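Local coordinates for peptidase (Yersinia bercovieri, PDB 5NYW), which is of unknown function but, as an ancestral proteasome beta-subunit (Anbu) of the Ntn-hydrolase clan, may act as a peptidase, at residues C3-L8 against L12-D17; E89-V94 against C112-G117. All blocks are in the same frame, centred on the assembly; numbering follows the deposited sequence.

Interaction 1 of 2, residues C3-L8 against L12-D17; sequences CVAMRL and LAFASD. Unlike the reference sequence in segment 12-17: Ala13 (reference Val).
Val4 and Ala15 face each other as a hydrogen-bonded pair of an antiparallel beta hairpin. This is the N-terminal hairpin of the proteasome-type Ntn-hydrolase fold. Val4 N donates to Ala15 O at 2.7 Å, and Ala15 N donates back to Val4 O at 2.8 Å. Two residues further along, Met6 N reaches Ala13 O at 2.8 Å. The return bond runs from Ala13 N to Met6 O at 3.0 Å. The short strand segments are almost exactly antiparallel, at 176°. Carbonyl oxygens also take CA-H contacts, such as Ala5 CA to Ala13 O.

Val4 and Met6 share one face of the sheet with Ala13 and Ala15. Val4 CG1 lies between its own backbone N and carbonyl carbon (chi1 57°), which brings it to 3.6 Å from Ala15 CB. Beyond these backbone bonds, the Met6 side chain comes near the partner strand only at CB. Its extended chain then leads away to Ala171 and Cys174 of helix 168-185.

The other face carries Cys3, Ala5, Arg7, Leu12, Phe14 and Ser16. Ala5 CB approaches the Phe14 ring obliquely, 3.5 Å from CD1. Near the turn, Leu12 CD2 packs on Arg7 CB at 4.1 Å. At the far end of the ladder, Cys3 and Ser16 form a non-hydrogen-bonded pair, and Cys3 SG stands 3.1 Å from Ser16 OG. Helix 168-185 thus packs on one face and the second sheet on the other, with Val45 and Gln47 of strand 42-50 against Phe14, as in the four-layer sandwich of this family. Gln47 NE2 bonds both Val4 O and Ser16 OG, and Ser16 OG has a second partner in Lys32 O.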
loop_
_atom_site.group_PDB
_atom_site.type_symbol
_atom_site.label_atom_id
_atom_site.label_comp_id
_atom_site.label_asym_id
_atom_site.label_seq_id
_atom_site.Cartn_x
_atom_site.Cartn_y
_atom_site.Cartn_z
ATOM N N CYS L 3 31.056 -16.665 24.381
ATOM C CA CYS L 3 31.147 -15.679 25.449
ATOM C C CYS L 3 30.164 -16.002 26.567
ATOM O O CYS L 3 29.062 -16.471 26.313
ATOM C CB CYS L 3 30.883 -14.263 24.916
ATOM S SG CYS L 3 31.931 -13.718 23.515
ATOM N N VAL L 4 30.572 -15.773 27.809
ATOM C CA VAL L 4 29.669 -15.979 28.933
ATOM C C VAL L 4 29.810 -14.815 29.910
ATOM O O VAL L 4 30.895 -14.261 30.090
ATOM C CB VAL L 4 29.915 -17.357 29.658
ATOM C CG1 VAL L 4 31.361 -17.507 30.148
ATOM C CG2 VAL L 4 28.920 -17.565 30.815
ATOM N N ALA L 5 28.696 -14.429 30.516
ATOM C CA ALA L 5 28.717 -13.400 31.536
ATOM C C ALA L 5 27.828 -13.838 32.677
ATOM O O ALA L 5 26.753 -14.373 32.456
ATOM C CB ALA L 5 28.264 -12.068 30.965
ATOM N N MET L 6 28.281 -13.593 33.897
ATOM C CA MET L 6 27.571 -14.015 35.088
ATOM C C MET L 6 27.315 -12.834 36.020
ATOM O O MET L 6 28.227 -12.051 36.298
ATOM C CB MET L 6 28.368 -15.091 35.832
ATOM C CG MET L 6 28.687 -16.319 35.013
ATOM S SD MET L 6 30.005 -17.318 35.733
ATOM C CE MET L 6 29.980 -18.770 34.685
ATOM N N ARG L 7 26.071 -12.687 36.468
ATOM C CA ARG L 7 25.728 -11.674 37.463
ATOM C C ARG L 7 25.422 -12.299 38.817
ATOM O O ARG L 7 24.400 -12.965 38.979
ATOM C CB ARG L 7 24.535 -10.839 37.004
ATOM C CG ARG L 7 24.048 -9.814 38.017
ATOM C CD ARG L 7 22.783 -9.143 37.508
ATOM N NE ARG L 7 22.138 -8.289 38.507
ATOM C CZ ARG L 7 21.135 -8.671 39.295
ATOM N NH1 ARG L 7 20.623 -7.813 40.158
ATOM N NH2 ARG L 7 20.636 -9.901 39.212
ATOM N N LEU L 8 26.287 -12.034 39.792
ATOM C CA LEU L 8 26.180 -12.609 41.128
ATOM C C LEU L 8 25.941 -11.503 42.131
ATOM O O LEU L 8 25.969 -10.332 41.765
ATOM C CB LEU L 8 27.445 -13.373 41.492
ATOM C CG LEU L 8 27.991 -14.220 40.352
ATOM C CD1 LEU L 8 29.491 -14.296 40.474
ATOM C CD2 LEU L 8 27.348 -15.600 40.368
ATOM N N LEU L 12 30.322 -9.248 38.900
ATOM C CA LEU L 12 30.131 -9.860 37.591
ATOM C C LEU L 12 31.384 -10.598 37.129
ATOM O O LEU L 12 32.507 -10.183 37.429
ATOM C CB LEU L 12 29.751 -8.802 36.554
ATOM C CG LEU L 12 28.375 -8.148 36.556
ATOM C CD1 LEU L 12 28.530 -6.683 36.388
ATOM C CD2 LEU L 12 27.638 -8.689 35.358
ATOM N N ALA L 13 31.180 -11.703 36.417
ATOM C CA ALA L 13 32.281 -12.433 35.791
ATOM C C ALA L 13 32.047 -12.536 34.282
ATOM O O ALA L 13 30.941 -12.839 33.835
ATOM C CB ALA L 13 32.442 -13.840 36.424
ATOM N N PHE L 14 33.088 -12.287 33.497
ATOM C CA PHE L 14 32.983 -12.372 32.038
ATOM C C PHE L 14 34.026 -13.299 31.430
ATOM O O PHE L 14 35.184 -13.307 31.866
ATOM C CB PHE L 14 33.134 -10.990 31.399
ATOM C CG PHE L 14 32.192 -9.963 31.936
ATOM C CD1 PHE L 14 30.944 -9.790 31.369
ATOM C CD2 PHE L 14 32.546 -9.168 33.002
ATOM C CE1 PHE L 14 30.061 -8.843 31.857
ATOM C CE2 PHE L 14 31.664 -8.208 33.490
ATOM C CZ PHE L 14 30.426 -8.051 32.920
ATOM N N ALA L 15 33.638 -14.059 30.406
ATOM C CA ALA L 15 34.632 -14.839 29.653
ATOM C C ALA L 15 34.321 -14.932 28.155
ATOM O O ALA L 15 33.208 -15.273 27.753
ATOM C CB ALA L 15 34.751 -16.208 30.236
ATOM N N SER L 16 35.327 -14.628 27.339
ATOM C CA SER L 16 35.211 -14.730 25.895
ATOM C C SER L 16 36.404 -15.425 25.264
ATOM O O SER L 16 37.556 -15.167 25.635
ATOM C CB SER L 16 35.085 -13.337 25.270
ATOM O OG SER L 16 33.884 -12.701 25.656
ATOM N N ASP L 17 36.137 -16.245 24.252
ATOM C CA ASP L 17 37.225 -16.786 23.450
ATOM C C ASP L 17 37.577 -15.740 22.386
ATOM O O ASP L 17 37.123 -14.598 22.461
ATOM C CB ASP L 17 36.860 -18.141 22.812
ATOM C CG ASP L 17 36.060 -17.995 21.535
ATOM O OD1 ASP L 17 35.157 -17.138 21.495
ATOM O OD2 ASP L 17 36.350 -18.716 20.554
#

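Interaction 2 of 2, residues E89-V94 against C112-G117; sequences ETVREV and CNLLLG. Unlike the reference sequence in segment 112-117: Cys112 (reference Gly).
Glu93 N bonds to Glu89 O at 3.0 Å, closing the helical turn that presents Val91 to Leu114 and Cys112. A second bond, from Val94 N to Thr90 O at 3.2 Å, continues the winding. Val91 is the residue of 89-94 that touches the strand, and it does so with both methyl groups. Its CG2 meets Leu114 CD1 tip to tip at 3.9 Å. Its CG1 lies 4.1 Å from Cys112 SG.

This is a helix-on-sheet contact in the alpha-beta-beta-alpha sandwich of the Ntn-hydrolases. Helix 80-98 belongs to an outer layer and strand 112-120 to the middle of the sheet beneath it.

The Val91 torsion (chi1 166°) sets CG1 anti to the backbone N and beside the carbonyl carbon, while CG2 stands beside the backbone N. The two branches can therefore serve two different strand residues. Cys112 and Leu114 are two apart, so both lie on the strand face turned to the helix. Asn113, between them, points away from it. Cys112 SG sits between its own backbone N and carbonyl carbon (chi1 65°), and from there it meets Val91 CG1. The backbones stay well apart, with Val91 CA and Cys112 CA 8.0 Å from each other. The contact is small, burying 96 Å² in all, and it is made wholly by apolar groups and one sulfur.

Helix 52-65 lies in the same outer layer. Its Thr54, Thr55 and Ile58 also touch Cys112, and its Arg65 forms a salt bridge with Glu93 OE1. Ile130 of the neighbouring strand packs on Val91 as well.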
loop_
_atom_site.group_PDB
_atom_site.type_symbol
_atom_site.label_atom_id
_atom_site.label_comp_id
_atom_site.label_asym_id
_atom_site.label_seq_id
_atom_site.Cartn_x
_atom_site.Cartn_y
_atom_site.Cartn_z
ATOM N N GLU L 89 19.599 0.063 19.514
ATOM C CA GLU L 89 19.494 1.035 18.431
ATOM C C GLU L 89 20.699 0.936 17.508
ATOM O O GLU L 89 20.559 1.017 16.283
ATOM C CB GLU L 89 19.359 2.469 18.982
ATOM C CG GLU L 89 18.043 2.717 19.702
ATOM C CD GLU L 89 18.009 4.027 20.460
ATOM O OE1 GLU L 89 19.022 4.755 20.428
ATOM O OE2 GLU L 89 16.979 4.305 21.122
ATOM N N THR L 90 21.883 0.752 18.095
ATOM C CA THR L 90 23.108 0.672 17.308
ATOM C C THR L 90 23.141 -0.665 16.532
ATOM O O THR L 90 23.705 -0.736 15.437
ATOM C CB THR L 90 24.366 0.799 18.185
ATOM O OG1 THR L 90 24.185 1.843 19.141
ATOM C CG2 THR L 90 25.587 1.092 17.321
ATOM N N VAL L 91 22.598 -1.729 17.132
ATOM C CA VAL L 91 22.442 -3.005 16.432
ATOM C C VAL L 91 21.551 -2.906 15.182
ATOM O O VAL L 91 21.965 -3.321 14.094
ATOM C CB VAL L 91 21.874 -4.093 17.353
ATOM C CG1 VAL L 91 21.415 -5.267 16.530
ATOM C CG2 VAL L 91 22.925 -4.527 18.366
ATOM N N ARG L 92 20.353 -2.336 15.329
ATOM C CA ARG L 92 19.424 -2.162 14.196
ATOM C C ARG L 92 19.997 -1.245 13.108
ATOM O O ARG L 92 19.836 -1.517 11.920
ATOM C CB ARG L 92 18.066 -1.605 14.667
ATOM C CG ARG L 92 17.182 -2.614 15.385
ATOM C CD ARG L 92 15.755 -2.089 15.726
ATOM N NE ARG L 92 15.720 -1.027 16.741
ATOM C CZ ARG L 92 15.538 -1.243 18.050
ATOM N NH1 ARG L 92 15.428 -2.490 18.523
ATOM N NH2 ARG L 92 15.506 -0.221 18.904
ATOM N N GLU L 93 20.671 -0.175 13.523
ATOM C CA GLU L 93 21.294 0.776 12.600
ATOM C C GLU L 93 22.313 0.119 11.675
ATOM O O GLU L 93 22.333 0.363 10.468
ATOM C CB GLU L 93 21.987 1.887 13.384
ATOM C CG GLU L 93 22.822 2.809 12.532
ATOM C CD GLU L 93 23.672 3.761 13.366
ATOM O OE1 GLU L 93 24.432 4.552 12.777
ATOM O OE2 GLU L 93 23.608 3.706 14.611
ATOM N N VAL L 94 23.198 -0.678 12.268
ATOM C CA VAL L 94 24.246 -1.353 11.522
ATOM C C VAL L 94 23.699 -2.463 10.614
ATOM O O VAL L 94 24.089 -2.555 9.452
ATOM C CB VAL L 94 25.287 -1.921 12.478
ATOM C CG1 VAL L 94 26.251 -2.846 11.749
ATOM C CG2 VAL L 94 26.011 -0.769 13.160
ATOM N N CYS L 112 23.852 -10.579 14.807
ATOM C CA CYS L 112 24.716 -10.645 15.976
ATOM C C CYS L 112 23.955 -10.770 17.294
ATOM O O CYS L 112 22.780 -10.420 17.400
ATOM C CB CYS L 112 25.591 -9.388 16.017
ATOM S SG CYS L 112 24.607 -7.828 16.279
ATOM N N ASN L 113 24.641 -11.288 18.303
ATOM C CA ASN L 113 24.148 -11.261 19.667
ATOM C C ASN L 113 25.224 -10.593 20.497
ATOM O O ASN L 113 26.421 -10.741 20.203
ATOM C CB ASN L 113 23.833 -12.670 20.201
ATOM C CG ASN L 113 22.478 -13.187 19.748
ATOM O OD1 ASN L 113 21.495 -13.082 20.477
ATOM N ND2 ASN L 113 22.422 -13.755 18.547
ATOM N N LEU L 114 24.795 -9.819 21.489
ATOM C CA LEU L 114 25.716 -9.132 22.377
ATOM C C LEU L 114 25.371 -9.371 23.832
ATOM O O LEU L 114 24.208 -9.604 24.165
ATOM C CB LEU L 114 25.720 -7.626 22.097
ATOM C CG LEU L 114 26.029 -7.212 20.664
ATOM C CD1 LEU L 114 25.920 -5.730 20.550
ATOM C CD2 LEU L 114 27.420 -7.639 20.335
ATOM N N LEU L 115 26.392 -9.317 24.690
ATOM C CA LEU L 115 26.178 -9.247 26.132
ATOM C C LEU L 115 26.683 -7.890 26.640
ATOM O O LEU L 115 27.719 -7.374 26.190
ATOM C CB LEU L 115 26.870 -10.403 26.862
ATOM C CG LEU L 115 26.343 -11.806 26.536
ATOM C CD1 LEU L 115 26.967 -12.836 27.432
ATOM C CD2 LEU L 115 24.828 -11.884 26.609
ATOM N N LEU L 116 25.903 -7.302 27.538
ATOM C CA LEU L 116 26.205 -6.019 28.150
ATOM C C LEU L 116 26.075 -6.130 29.639
ATOM O O LEU L 116 25.006 -6.454 30.135
ATOM C CB LEU L 116 25.260 -4.942 27.641
ATOM C CG LEU L 116 25.244 -3.609 28.391
ATOM C CD1 LEU L 116 26.541 -2.823 28.184
ATOM C CD2 LEU L 116 24.024 -2.809 27.955
ATOM N N GLY L 117 27.157 -5.888 30.363
ATOM C CA GLY L 117 27.104 -6.035 31.802
ATOM C C GLY L 117 27.948 -5.003 32.498
ATOM O O GLY L 117 28.910 -4.490 31.934
#

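The chain enters interaction 1 almost at once. Strand 2-7 turns back after a short connection, and residues 12-17 close the hairpin. Strand 42-50 and helix 52-65 follow before helix 80-98 opens interaction 2. That loop runs past the unmodelled residues 101-106 and closes on strand 112-120. The two contacts are in series and neither nest nor cross, and their centres are about 17 Å apart. They nevertheless meet between the two sheets. Leu115 CD1 packs against Ala5 CB at 3.8 Å, and the backbone of Gly117 lies beside Phe14 and Leu12. Interaction 1 pairs two strands of one sheet, and interaction 2 ties an outer helix to the other.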